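Local coordinates for protein transketolase (Campylobacter jejuni, PDB 3L84) that belongs to the transketolase family of thiamine diphosphate-binding enzymes and, as modelled here, assembles from two copies of the same chain, at residues R341-K353 / G366-D378. Residues are numbered along the deposited sequence; the frame is centred on the assembly and turned at random. Where two conformers were deposited one is given.
Sequences RDSNGEILNVLAK and GPSNKTELHSMGD
Asn349 clamps the loop after helix 366-369 to helix 340-354 in the pyrimidine-binding domain, an alpha/beta fold whose parallel sheet includes strand 358-362, which follows helix 340-354 in the chain and precedes the loop. Asn349 ND2 gives one N-H to Glu372 O at 2.9 Å and the other to Gly345 O, one helical turn back, in a nearly straight bond (178°). Asn349 OD1 accepts from His374 N at 2.8 Å, so three bonds fix the rotation of the amide. The tight side is buried: Gly345 CA lies 3.1 Å from Lys370 O, where the backbones come nearest, and Leu373 CD2 sits 4.0 Å from Leu348 CB and also touches Ala352 CB. Leu348 and Ala352 also touch Phe358 of strand 358-362.

The solvent side holds the exposed His374 and, at the other end, the partly exposed pair Asp342 and Lys370. Lys370, with positive phi just past the short helix, bends at chi2 (-59°), and Lys370 NZ forms a salt bridge with Asp342 OD1 at 2.9 Å, on the syn side of the carboxylate. Lys370 CE lies over the rim of one face of the Arg341 guanidinium. Within the guanidinium plane, Arg341 NH1 donates to a lone pair of Ser368 O at 2.9 Å.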
ATOM      1  N   ARG A 341       7.344 -21.705  -5.781  1.00  5.83           N
ATOM      2  CA  ARG A 341       7.062 -21.529  -4.353  1.00  6.01           C
ATOM      3  C   ARG A 341       7.659 -22.699  -3.548  1.00  6.47           C
ATOM      4  O   ARG A 341       8.077 -22.511  -2.403  1.00  7.19           O
ATOM      5  CB  ARG A 341       5.567 -21.383  -4.047  1.00  5.54           C
ATOM      6  CG  ARG A 341       4.687 -22.563  -4.367  1.00  5.69           C
ATOM      7  CD  ARG A 341       3.288 -22.302  -3.894  1.00  6.98           C
ATOM      8  NE  ARG A 341       2.335 -23.311  -4.360  1.00  9.11           N
ATOM      9  CZ  ARG A 341       1.136 -23.545  -3.833  1.00  9.73           C
ATOM     10  NH1 ARG A 341       0.736 -22.968  -2.715  1.00  8.59           N
ATOM     11  NH2 ARG A 341       0.342 -24.438  -4.432  1.00 11.37           N
ATOM     12  N   ASP A 342       7.641 -23.904  -4.108  1.00  6.16           N
ATOM     13  CA  ASP A 342       8.117 -25.105  -3.448  1.00  6.75           C
ATOM     14  C   ASP A 342       9.630 -25.194  -3.434  1.00  6.52           C
ATOM     15  O   ASP A 342      10.214 -25.504  -2.386  1.00  7.88           O
ATOM     16  CB  ASP A 342       7.507 -26.352  -4.104  1.00  7.38           C
ATOM     17  CG  ASP A 342       6.029 -26.474  -3.880  1.00  9.18           C
ATOM     18  OD1 ASP A 342       5.522 -26.027  -2.838  1.00 13.29           O
ATOM     19  OD2 ASP A 342       5.340 -27.073  -4.736  1.00 15.06           O
ATOM     20  N   SER A 343      10.314 -24.928  -4.553  1.00  5.87           N
ATOM     21  CA  SER A 343      11.763 -24.832  -4.498  1.00  6.62           C
ATOM     22  C   SER A 343      12.164 -23.765  -3.497  1.00  6.92           C
ATOM     23  O   SER A 343      13.083 -23.963  -2.699  1.00  5.89           O
ATOM     24  CB  SER A 343      12.381 -24.555  -5.867  1.00  6.17           C
ATOM     25  OG  SER A 343      11.829 -23.399  -6.477  1.00  6.58           O
ATOM     26  N   ASN A 344      11.475 -22.635  -3.506  1.00  6.00           N
ATOM     27  CA  ASN A 344      11.859 -21.551  -2.600  1.00  5.71           C
ATOM     28  C   ASN A 344      11.685 -21.947  -1.154  1.00  6.50           C
ATOM     29  O   ASN A 344      12.556 -21.620  -0.327  1.00  6.66           O
ATOM     30  CB  ASN A 344      11.119 -20.269  -2.963  1.00  6.30           C
ATOM     31  CG  ASN A 344      11.641 -19.087  -2.191  1.00  6.63           C
ATOM     32  OD1 ASN A 344      11.041 -18.662  -1.152  1.00 10.22           O
ATOM     33  ND2 ASN A 344      12.747 -18.586  -2.616  1.00  5.13           N
ATOM     34  N   GLY A 345      10.609 -22.636  -0.812  1.00  6.84           N
ATOM     35  CA  GLY A 345      10.398 -23.056   0.551  1.00  7.17           C
ATOM     36  C   GLY A 345      11.506 -23.985   1.017  1.00  7.19           C
ATOM     37  O   GLY A 345      11.967 -23.892   2.167  1.00  6.30           O
ATOM     38  N   GLU A 346      11.953 -24.889   0.148  1.00  6.67           N
ATOM     39  CA  GLU A 346      13.076 -25.743   0.515  1.00  7.17           C
ATOM     40  C   GLU A 346      14.361 -24.957   0.744  1.00  6.50           C
ATOM     41  O   GLU A 346      15.113 -25.229   1.684  1.00  6.13           O
ATOM     42  CB  GLU A 346      13.289 -26.752  -0.597  1.00  8.43           C
ATOM     43  CG  GLU A 346      12.149 -27.743  -0.699  1.00 12.81           C
ATOM     44  CD  GLU A 346      12.467 -29.046  -0.133  1.00 22.08           C
ATOM     45  OE1 GLU A 346      12.450 -30.015  -0.930  1.00 28.08           O
ATOM     46  OE2 GLU A 346      12.763 -29.100   1.091  1.00 20.46           O
ATOM     47  N   ILE A 347      14.576 -23.920  -0.053  1.00  5.58           N
ATOM     48  CA  ILE A 347      15.732 -23.058   0.130  1.00  6.03           C
ATOM     49  C   ILE A 347      15.641 -22.314   1.461  1.00  5.99           C
ATOM     50  O   ILE A 347      16.624 -22.210   2.184  1.00  6.83           O
ATOM     51  CB  ILE A 347      15.910 -22.102  -1.049  1.00  5.78           C
ATOM     52  CG1 ILE A 347      16.192 -22.899  -2.335  1.00  6.49           C
ATOM     53  CG2 ILE A 347      17.045 -21.120  -0.748  1.00  7.86           C
ATOM     54  CD1 ILE A 347      15.972 -22.081  -3.642  1.00  7.26           C
ATOM     55  N   LEU A 348      14.464 -21.790   1.778  1.00  6.49           N
ATOM     56  CA  LEU A 348      14.282 -21.063   3.063  1.00  6.19           C
ATOM     57  C   LEU A 348      14.638 -21.953   4.225  1.00  5.88           C
ATOM     58  O   LEU A 348      15.293 -21.528   5.197  1.00  6.02           O
ATOM     59  CB  LEU A 348      12.855 -20.580   3.224  1.00  6.22           C
ATOM     60  CG  LEU A 348      12.402 -19.436   2.334  1.00  7.34           C
ATOM     61  CD1 LEU A 348      10.881 -19.230   2.478  1.00  6.84           C
ATOM     62  CD2 LEU A 348      13.209 -18.156   2.581  1.00  7.49           C
ATOM     63  N   ASN A 349      14.263 -23.233   4.132  1.00  5.67           N
ATOM     64  CA  ASN A 349      14.629 -24.188   5.181  1.00  6.18           C
ATOM     65  C   ASN A 349      16.130 -24.452   5.273  1.00  6.49           C
ATOM     66  O   ASN A 349      16.660 -24.503   6.375  1.00  6.46           O
ATOM     67  CB  ASN A 349      13.829 -25.475   4.992  1.00  6.12           C
ATOM     68  CG  ASN A 349      12.463 -25.399   5.635  1.00  4.90           C
ATOM     69  OD1 ASN A 349      12.296 -25.785   6.773  1.00  6.68           O
ATOM     70  ND2 ASN A 349      11.499 -24.811   4.936  1.00  5.95           N
ATOM     71  N   VAL A 350      16.827 -24.566   4.153  1.00  5.97           N
ATOM     72  CA  VAL A 350      18.279 -24.723   4.164  1.00  6.32           C
ATOM     73  C   VAL A 350      18.940 -23.481   4.760  1.00  6.44           C
ATOM     74  O   VAL A 350      19.870 -23.579   5.564  1.00  6.31           O
ATOM     75  CB  VAL A 350      18.798 -24.973   2.732  1.00  6.54           C
ATOM     76  CG1 VAL A 350      20.316 -24.836   2.656  1.00  8.97           C
ATOM     77  CG2 VAL A 350      18.379 -26.378   2.237  1.00  8.35           C
ATOM     78  N   LEU A 351      18.455 -22.302   4.401  1.00  6.37           N
ATOM     79  CA  LEU A 351      19.028 -21.064   4.928  1.00  6.57           C
ATOM     80  C   LEU A 351      18.829 -20.962   6.425  1.00  6.50           C
ATOM     81  O   LEU A 351      19.780 -20.626   7.154  1.00  7.34           O
ATOM     82  CB  LEU A 351      18.470 -19.830   4.204  1.00  7.27           C
ATOM     83  CG  LEU A 351      18.845 -19.745   2.718  1.00  6.71           C
ATOM     84  CD1 LEU A 351      18.130 -18.556   2.038  1.00  8.84           C
ATOM     85  CD2 LEU A 351      20.319 -19.622   2.572  1.00  9.83           C
ATOM     86  N   ALA A 352      17.638 -21.295   6.895  1.00  6.54           N
ATOM     87  CA  ALA A 352      17.360 -21.226   8.333  1.00  7.92           C
ATOM     88  C   ALA A 352      18.213 -22.230   9.087  1.00  8.80           C
ATOM     89  O   ALA A 352      18.593 -21.945  10.229  1.00  9.20           O
ATOM     90  CB  ALA A 352      15.867 -21.466   8.582  1.00  9.00           C
ATOM     91  N   LYS A 353      18.503 -23.394   8.511  1.00  8.18           N
ATOM     92  CA  LYS A 353      19.347 -24.395   9.170  1.00  9.40           C
ATOM     93  C   LYS A 353      20.786 -23.944   9.253  1.00  8.73           C
ATOM     94  O   LYS A 353      21.479 -24.282  10.236  1.00 11.06           O
ATOM     95  CB  LYS A 353      19.276 -25.726   8.425  1.00 10.77           C
ATOM     96  CG  LYS A 353      17.962 -26.398   8.624  1.00 17.21           C
ATOM     97  CD  LYS A 353      17.881 -27.698   7.854  1.00 23.57           C
ATOM     98  CE  LYS A 353      16.524 -27.841   7.153  1.00 27.20           C
ATOM     99  NZ  LYS A 353      16.619 -28.144   5.658  1.00 30.44           N
ATOM    100  N   GLY A 366       1.321 -18.775   5.405  1.00  7.69           N
ATOM    101  CA  GLY A 366       2.406 -19.755   5.419  1.00  7.74           C
ATOM    102  C   GLY A 366       2.158 -21.013   4.583  1.00  7.97           C
ATOM    103  O   GLY A 366       3.046 -21.431   3.829  1.00  7.25           O
ATOM    104  N   PRO A 367       0.989 -21.648   4.728  1.00  7.10           N
ATOM    105  CA  PRO A 367       0.772 -22.891   4.005  1.00  7.99           C
ATOM    106  C   PRO A 367       0.769 -22.703   2.497  1.00  8.33           C
ATOM    107  O   PRO A 367       1.119 -23.625   1.770  1.00 10.91           O
ATOM    108  CB  PRO A 367      -0.631 -23.331   4.504  1.00  8.16           C
ATOM    109  CG  PRO A 367      -0.718 -22.750   5.866  1.00  8.26           C
ATOM    110  CD  PRO A 367      -0.075 -21.406   5.732  1.00  8.42           C
ATOM    111  N   SER A 368       0.318 -21.552   2.024  1.00  8.08           N
ATOM    112  CA  SER A 368       0.273 -21.234   0.583  1.00  8.35           C
ATOM    113  C   SER A 368       1.587 -20.672   0.070  1.00  7.71           C
ATOM    114  O   SER A 368       1.950 -20.945  -1.066  1.00  7.18           O
ATOM    115  CB  SER A 368      -0.820 -20.220   0.297  1.00  9.18           C
ATOM    116  OG  SER A 368      -2.093 -20.727   0.631  1.00 15.03           O
ATOM    117  N   ASN A 369       2.290 -19.874   0.869  1.00  7.07           N
ATOM    118  CA  ASN A 369       3.580 -19.302   0.460  1.00  7.37           C
ATOM    119  C   ASN A 369       4.723 -20.312   0.607  1.00  7.76           C
ATOM    120  O   ASN A 369       5.819 -20.045   0.125  1.00  8.73           O
ATOM    121  CB  ASN A 369       3.941 -18.069   1.274  1.00  7.05           C
ATOM    122  CG  ASN A 369       2.999 -16.880   1.114  1.00  7.30           C
ATOM    123  OD1 ASN A 369       2.308 -16.711   0.063  1.00 10.42           O
ATOM    124  ND2 ASN A 369       2.994 -16.047   2.087  1.00  5.54           N
ATOM    125  N   LYS A 370       4.477 -21.419   1.310  1.00  7.49           N
ATOM    126  CA  LYS A 370       5.458 -22.474   1.591  1.00  8.20           C
ATOM    127  C   LYS A 370       6.647 -21.990   2.394  1.00  7.95           C
ATOM    128  O   LYS A 370       7.809 -22.417   2.184  1.00  9.41           O
ATOM    129  CB  LYS A 370       5.905 -23.164   0.305  1.00  8.77           C
ATOM    130  CG  LYS A 370       4.764 -23.741  -0.518  1.00  9.86           C
ATOM    131  CD  LYS A 370       3.962 -24.770   0.238  1.00 11.46           C
ATOM    132  CE  LYS A 370       2.803 -25.342  -0.594  1.00 15.64           C
ATOM    133  NZ  LYS A 370       3.230 -26.624  -1.210  1.00 21.97           N
ATOM    134  N   THR A 371       6.384 -21.157   3.400  1.00  7.60           N
ATOM    135  CA  THR A 371       7.426 -20.538   4.187  1.00  8.26           C
ATOM    136  C   THR A 371       7.673 -21.181   5.543  1.00  8.60           C
ATOM    137  O   THR A 371       8.585 -20.761   6.252  1.00  9.74           O
ATOM    138  CB  THR A 371       7.082 -19.028   4.406  1.00  9.15           C
ATOM    139  OG1 THR A 371       5.708 -18.902   4.844  1.00  9.80           O
ATOM    140  CG2 THR A 371       7.245 -18.290   3.099  1.00 10.45           C
ATOM    141  N   GLU A 372       6.925 -22.208   5.926  1.00  7.63           N
ATOM    142  CA  GLU A 372       7.203 -22.850   7.214  1.00  8.59           C
ATOM    143  C   GLU A 372       8.631 -23.356   7.264  1.00  7.46           C
ATOM    144  O   GLU A 372       9.080 -24.086   6.387  1.00  8.49           O
ATOM    145  CB  GLU A 372       6.227 -24.012   7.474  1.00  8.89           C
ATOM    146  CG  GLU A 372       6.390 -24.718   8.843  1.00  9.90           C
ATOM    147  CD  GLU A 372       5.350 -25.805   9.079  1.00 15.88           C
ATOM    148  OE1 GLU A 372       4.376 -25.935   8.311  1.00 19.08           O
ATOM    149  OE2 GLU A 372       5.549 -26.590  10.036  1.00 20.47           O
ATOM    150  N   LEU A 373       9.309 -23.008   8.363  1.00  7.20           N
ATOM    151  CA  LEU A 373      10.649 -23.450   8.653  1.00  7.62           C
ATOM    152  C   LEU A 373      10.459 -24.658   9.573  1.00  7.50           C
ATOM    153  O   LEU A 373      10.200 -24.532  10.780  1.00  7.68           O
ATOM    154  CB  LEU A 373      11.468 -22.332   9.289  1.00  7.46           C
ATOM    155  CG  LEU A 373      11.525 -21.052   8.462  1.00  7.04           C
ATOM    156  CD1 LEU A 373      12.184 -19.963   9.309  1.00  7.61           C
ATOM    157  CD2 LEU A 373      12.184 -21.251   7.087  1.00  9.83           C
ATOM    158  N   HIS A 374      10.503 -25.838   8.975  1.00  8.04           N
ATOM    159  CA  HIS A 374      10.042 -27.060   9.607  1.00  9.53           C
ATOM    160  C   HIS A 374      10.852 -27.444  10.812  1.00  9.56           C
ATOM    161  O   HIS A 374      12.068 -27.522  10.744  1.00 10.07           O
ATOM    162  CB  HIS A 374      10.062 -28.199   8.598  1.00  9.46           C
ATOM    163  CG  HIS A 374       9.147 -27.990   7.449  1.00 11.15           C
ATOM    164  ND1 HIS A 374       7.773 -28.017   7.574  1.00 15.99           N
ATOM    165  CD2 HIS A 374       9.410 -27.733   6.151  1.00 13.98           C
ATOM    166  CE1 HIS A 374       7.234 -27.783   6.393  1.00 15.86           C
ATOM    167  NE2 HIS A 374       8.205 -27.599   5.518  1.00 16.09           N
ATOM    168  N   SER A 375      10.145 -27.695  11.910  1.00 10.15           N
ATOM    169  CA  SER A 375      10.751 -28.085  13.199  1.00 11.40           C
ATOM    170  C   SER A 375      11.652 -27.009  13.809  1.00 11.11           C
ATOM    171  O   SER A 375      12.449 -27.311  14.701  1.00 13.00           O
ATOM    172  CB  SER A 375      11.507 -29.414  13.065  1.00 12.33           C
ATOM    173  OG  SER A 375      10.600 -30.436  12.680  1.00 16.29           O
HETATM  174  N   MSE A 376      11.518 -25.749  13.362  1.00 10.87           N
HETATM  175  CA  MSE A 376      12.334 -24.666  13.901  0.50 10.20           C
HETATM  176  C   MSE A 376      11.571 -23.748  14.862  1.00 10.15           C
HETATM  177  O   MSE A 376      12.128 -22.780  15.372  1.00  9.57           O
HETATM  178  CB  MSE A 376      13.017 -23.908  12.766  0.30 10.27           C
HETATM  179  CG  MSE A 376      13.700 -24.870  11.791  0.50 12.40           C
HETATM  180 SE   MSE A 376      15.218 -24.125  10.801  0.50 19.99          SE
HETATM  181  CE  MSE A 376      16.341 -23.905  12.348  0.50 18.49           C
ATOM    182  N   GLY A 377      10.321 -24.101  15.146  1.00  8.91           N
ATOM    183  CA  GLY A 377       9.558 -23.488  16.222  1.00  8.48           C
ATOM    184  C   GLY A 377       8.993 -22.117  15.889  1.00  8.66           C
ATOM    185  O   GLY A 377       9.316 -21.523  14.849  1.00  8.84           O
ATOM    186  N   ASP A 378       8.139 -21.633  16.786  1.00  9.34           N
ATOM    187  CA  ASP A 378       7.482 -20.326  16.663  1.00  8.92           C
ATOM    188  C   ASP A 378       8.181 -19.263  17.495  1.00  8.63           C
ATOM    189  O   ASP A 378       8.674 -19.529  18.604  1.00  7.74           O
ATOM    190  CB  ASP A 378       6.014 -20.403  17.140  1.00 10.16           C
ATOM    191  CG  ASP A 378       5.100 -21.157  16.169  1.00 13.88           C
ATOM    192  OD1 ASP A 378       5.508 -21.446  15.027  1.00 13.96           O
ATOM    193  OD2 ASP A 378       3.973 -21.478  16.600  1.00 19.84           O
TER
HETATM  194  O   HOH W   1       8.386 -20.028  -0.960  1.00  9.25           O
HETATM  195  O   HOH W   2      -1.782 -23.205  -1.423  1.00 18.54           O